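Local atomic coordinates of peroxisomal acyl-coenzyme A oxidase 1 (Arabidopsis thaliana, PDB entry 1W07), a protein that uses bound FAD and molecular oxygen to desaturate long- and medium-chain acyl-CoAs to 2-trans-enoyl-CoAs, releasing hydrogen peroxide in peroxisomal beta-oxidation. Residues N294-S297 against R298-I302; P411-F414 against A415-V418. The protein carries 1 engineered substitution. All blocks are in the same frame, centred on the assembly; numbering follows the deposited sequence.

Contact 1: residues N294-S297 against R298-I302; sequences NALS and RAVCI
Arg298 sits one helical turn beyond Asn294, inside the long helix 278-309 of the C-alpha1 domain, part of the helical half of the acyl-CoA oxidase fold. Its backbone N donates to Asn294 O at 3.2 Å, and the side chain then lies back over the same turn. Arg298 CB comes within 3.5 Å of Ala295 O. With CG anti to the carbonyl carbon (chi1 -70°), the chain heads back toward the start of the helix, which brings Arg298 CG to 3.3 Å from Asn294 O; Arg298 CD is still only 3.8 Å from Asn294 O. A bend at chi3 (68°) then lifts the guanidinium group clear of the turn. There it is held by residues from other parts of the chain, Asp94 through a salt bridge to NH2 and Tyr613 through a cation-pi contact. Further along, Ala299 N bonds to Ala295 O, and Cys301 N to Ser297 O. Ser297 OG, close to the backbone, has Tyr609 OH as its strongest partner. On the side facing helix 328-363, Leu296 and Val300 lie one turn apart and meet through their methyl groups, Leu296 CD1 standing 4.1 Å from Val300 CG2.

Contact 2: residues P411-F414 against A415-V418; sequences PELF and AVYV
Phe414 and Val418, one turn apart, make the main side-chain contact. Val418 CG1 lies over one face of the phenyl ring in a CH-pi contact, 3.7 Å from the ring centroid and 20° off the ring normal. The methyl is displaced toward the rim, so Phe414 CZ is its nearest ring atom, at 3.5 Å. What carries the ring there is the first torsion of Phe414: CG is anti to the backbone N (chi1 178°), and the ring projects outward from the helix with a slight forward lean, where Val418 CG1 can reach over its face. Replacing Phe414 with an alanine would probably leave the Val418 methyl without its aromatic face and open a gap beside Ile392, which also touches the Phe414 side chain.

The second apolar contact is looser, Leu413 CD1 to Val416 CG1. Placed between its own N and carbonyl carbon, Val416 CG1 also rests 3.2 Å from Leu413 O.

Backbone bonds bind the two halves together as successive turns of the short helix 410-417 within the C-alpha1 domain, which touches helices 278-309 and 370-398 and, across the homodimer, Tyr404 of the second subunit. Ala415 N reaches Pro411 O, and Val416 N meets Glu412 O at 2.8 Å. Tyr417 N bonds to Leu413 O with a more bent geometry (139° at the hydrogen) and leans weakly on Phe414 O as well. Val418 N also donates to Phe414 O, at 3.0 Å.

Among charged and polar groups, Glu412 OE2 accepts from Ala233 N and forms a salt bridge with Arg53, anchoring the buried carboxylate. Ala415 O is hydrogen-bonded to Tyr404 OH of the second subunit, and Val418 also packs on that Tyr404.

In the fold
Both contacts are buried and run along a little over two turns of the C-alpha1 domain's helices, which pack directly on each other. Ala295 CB meets Tyr417 CD1 at 3.4 Å, while Leu413 CD2 rests on the 294-302 backbone near Ala295 O and Ala299 N. Helix 370-398 touches both. Contact 1 lies within one subunit, in the middle of a long helix, and its charge is matched by Asp94 of the same chain. Contact 2 reaches the dimer interface and comes closer to FAD, with the Val418 side chain about 8 Å from a bound cofactor, against about 13 Å for Val300. Aliphatic methyls meet in contact 1; an aromatic face adds to them in contact 2.

Contact 1: residues N294-S297 against R298-I302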
# COMPACT_ATOMS: atom_id res chain seq x y z
N ASN B 294 -3.77 -10.30 -14.06
CA ASN B 294 -4.59 -9.25 -14.67
C ASN B 294 -4.31 -7.90 -14.00
O ASN B 294 -3.91 -6.95 -14.66
CB ASN B 294 -6.09 -9.56 -14.55
CG ASN B 294 -6.57 -10.59 -15.56
OD1 ASN B 294 -6.28 -10.49 -16.76
ND2 ASN B 294 -7.35 -11.56 -15.09
N ALA B 295 -4.53 -7.84 -12.69
CA ALA B 295 -4.33 -6.60 -11.94
C ALA B 295 -2.88 -6.11 -11.98
O ALA B 295 -2.64 -4.91 -12.19
CB ALA B 295 -4.80 -6.77 -10.47
N LEU B 296 -1.92 -7.01 -11.81
CA LEU B 296 -0.53 -6.59 -11.80
C LEU B 296 -0.10 -6.01 -13.13
O LEU B 296 0.53 -4.95 -13.17
CB LEU B 296 0.40 -7.75 -11.40
CG LEU B 296 1.89 -7.42 -11.24
CD1 LEU B 296 2.06 -6.25 -10.28
CD2 LEU B 296 2.65 -8.65 -10.73
N SER B 297 -0.45 -6.68 -14.22
CA SER B 297 -0.12 -6.21 -15.57
C SER B 297 -0.73 -4.84 -15.83
O SER B 297 -0.13 -4.03 -16.54
CB SER B 297 -0.63 -7.19 -16.63
OG SER B 297 -2.05 -7.31 -16.61
N ARG B 298 -1.91 -4.55 -15.27
CA ARG B 298 -2.51 -3.24 -15.52
C ARG B 298 -1.63 -2.17 -14.89
O ARG B 298 -1.30 -1.17 -15.54
CB ARG B 298 -3.92 -3.14 -14.93
CG ARG B 298 -4.98 -4.00 -15.63
CD ARG B 298 -6.31 -4.02 -14.85
NE ARG B 298 -6.97 -2.72 -14.85
CZ ARG B 298 -8.20 -2.50 -14.41
NH1 ARG B 298 -8.93 -3.49 -13.90
NH2 ARG B 298 -8.75 -1.29 -14.52
N ALA B 299 -1.26 -2.38 -13.62
CA ALA B 299 -0.44 -1.42 -12.90
C ALA B 299 0.92 -1.24 -13.58
O ALA B 299 1.37 -0.11 -13.77
CB ALA B 299 -0.26 -1.87 -11.43
N VAL B 300 1.56 -2.34 -13.94
CA VAL B 300 2.88 -2.31 -14.61
C VAL B 300 2.79 -1.59 -15.98
O VAL B 300 3.72 -0.86 -16.36
CB VAL B 300 3.43 -3.75 -14.82
CG1 VAL B 300 4.64 -3.74 -15.78
CG2 VAL B 300 3.81 -4.34 -13.45
N CYS B 301 1.70 -1.79 -16.70
CA CYS B 301 1.52 -1.14 -18.00
C CYS B 301 1.52 0.38 -17.78
O CYS B 301 2.18 1.12 -18.50
CB CYS B 301 0.20 -1.58 -18.62
SG CYS B 301 -0.24 -0.84 -20.22
N ILE B 302 0.80 0.83 -16.76
CA ILE B 302 0.70 2.25 -16.46
C ILE B 302 2.05 2.83 -16.05
O ILE B 302 2.49 3.85 -16.60
CB ILE B 302 -0.35 2.51 -15.35
CG1 ILE B 302 -1.74 2.07 -15.85
CG2 ILE B 302 -0.37 3.99 -14.98
CD1 ILE B 302 -2.85 2.05 -14.77

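Contact 2: residues P411-F414 against A415-V418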
# COMPACT_ATOMS: atom_id res chain seq x y z
N PRO B 411 -4.54 4.47 -7.82
CA PRO B 411 -5.15 4.49 -6.47
C PRO B 411 -6.36 3.56 -6.40
O PRO B 411 -6.46 2.72 -5.50
CB PRO B 411 -5.54 5.96 -6.31
CG PRO B 411 -4.49 6.69 -7.11
CD PRO B 411 -4.35 5.83 -8.35
N GLU B 412 -7.28 3.69 -7.34
CA GLU B 412 -8.44 2.82 -7.32
C GLU B 412 -8.07 1.35 -7.55
O GLU B 412 -8.63 0.45 -6.91
CB GLU B 412 -9.48 3.26 -8.36
CG GLU B 412 -10.78 2.46 -8.25
CD GLU B 412 -11.75 2.74 -9.38
OE1 GLU B 412 -11.29 2.93 -10.53
OE2 GLU B 412 -12.97 2.73 -9.13
N LEU B 413 -7.13 1.09 -8.45
CA LEU B 413 -6.75 -0.29 -8.73
C LEU B 413 -6.24 -1.00 -7.48
O LEU B 413 -6.56 -2.17 -7.23
CB LEU B 413 -5.70 -0.32 -9.84
CG LEU B 413 -5.23 -1.72 -10.28
CD1 LEU B 413 -6.41 -2.52 -10.82
CD2 LEU B 413 -4.12 -1.59 -11.33
N PHE B 414 -5.45 -0.31 -6.68
CA PHE B 414 -4.91 -0.87 -5.45
C PHE B 414 -6.05 -1.16 -4.47
O PHE B 414 -6.17 -2.26 -3.91
CB PHE B 414 -3.93 0.11 -4.80
CG PHE B 414 -3.36 -0.38 -3.49
CD1 PHE B 414 -2.47 -1.45 -3.45
CD2 PHE B 414 -3.73 0.21 -2.29
CE1 PHE B 414 -1.95 -1.93 -2.25
CE2 PHE B 414 -3.22 -0.26 -1.06
CZ PHE B 414 -2.33 -1.33 -1.05
N ALA B 415 -6.90 -0.16 -4.26
CA ALA B 415 -8.01 -0.32 -3.33
C ALA B 415 -8.96 -1.44 -3.77
O ALA B 415 -9.38 -2.25 -2.95
CB ALA B 415 -8.77 1.01 -3.22
N VAL B 416 -9.27 -1.52 -5.06
CA VAL B 416 -10.19 -2.56 -5.51
C VAL B 416 -9.55 -3.95 -5.46
O VAL B 416 -10.24 -4.96 -5.26
CB VAL B 416 -10.71 -2.26 -6.94
CG1 VAL B 416 -9.65 -2.62 -7.98
CG2 VAL B 416 -12.00 -3.01 -7.18
N TYR B 417 -8.22 -4.01 -5.61
CA TYR B 417 -7.52 -5.30 -5.60
C TYR B 417 -7.21 -5.91 -4.22
O TYR B 417 -7.34 -7.14 -4.05
CB TYR B 417 -6.19 -5.21 -6.37
CG TYR B 417 -5.52 -6.56 -6.46
CD1 TYR B 417 -5.97 -7.52 -7.37
CD2 TYR B 417 -4.52 -6.93 -5.55
CE1 TYR B 417 -5.46 -8.80 -7.37
CE2 TYR B 417 -4.00 -8.23 -5.55
CZ TYR B 417 -4.48 -9.16 -6.46
OH TYR B 417 -3.97 -10.44 -6.50
N VAL B 418 -6.81 -5.08 -3.24
CA VAL B 418 -6.43 -5.54 -1.90
C VAL B 418 -7.28 -6.57 -1.20
O VAL B 418 -6.76 -7.37 -0.40
CB VAL B 418 -6.21 -4.37 -0.89
CG1 VAL B 418 -4.87 -3.75 -1.13
CG2 VAL B 418 -7.30 -3.35 -0.99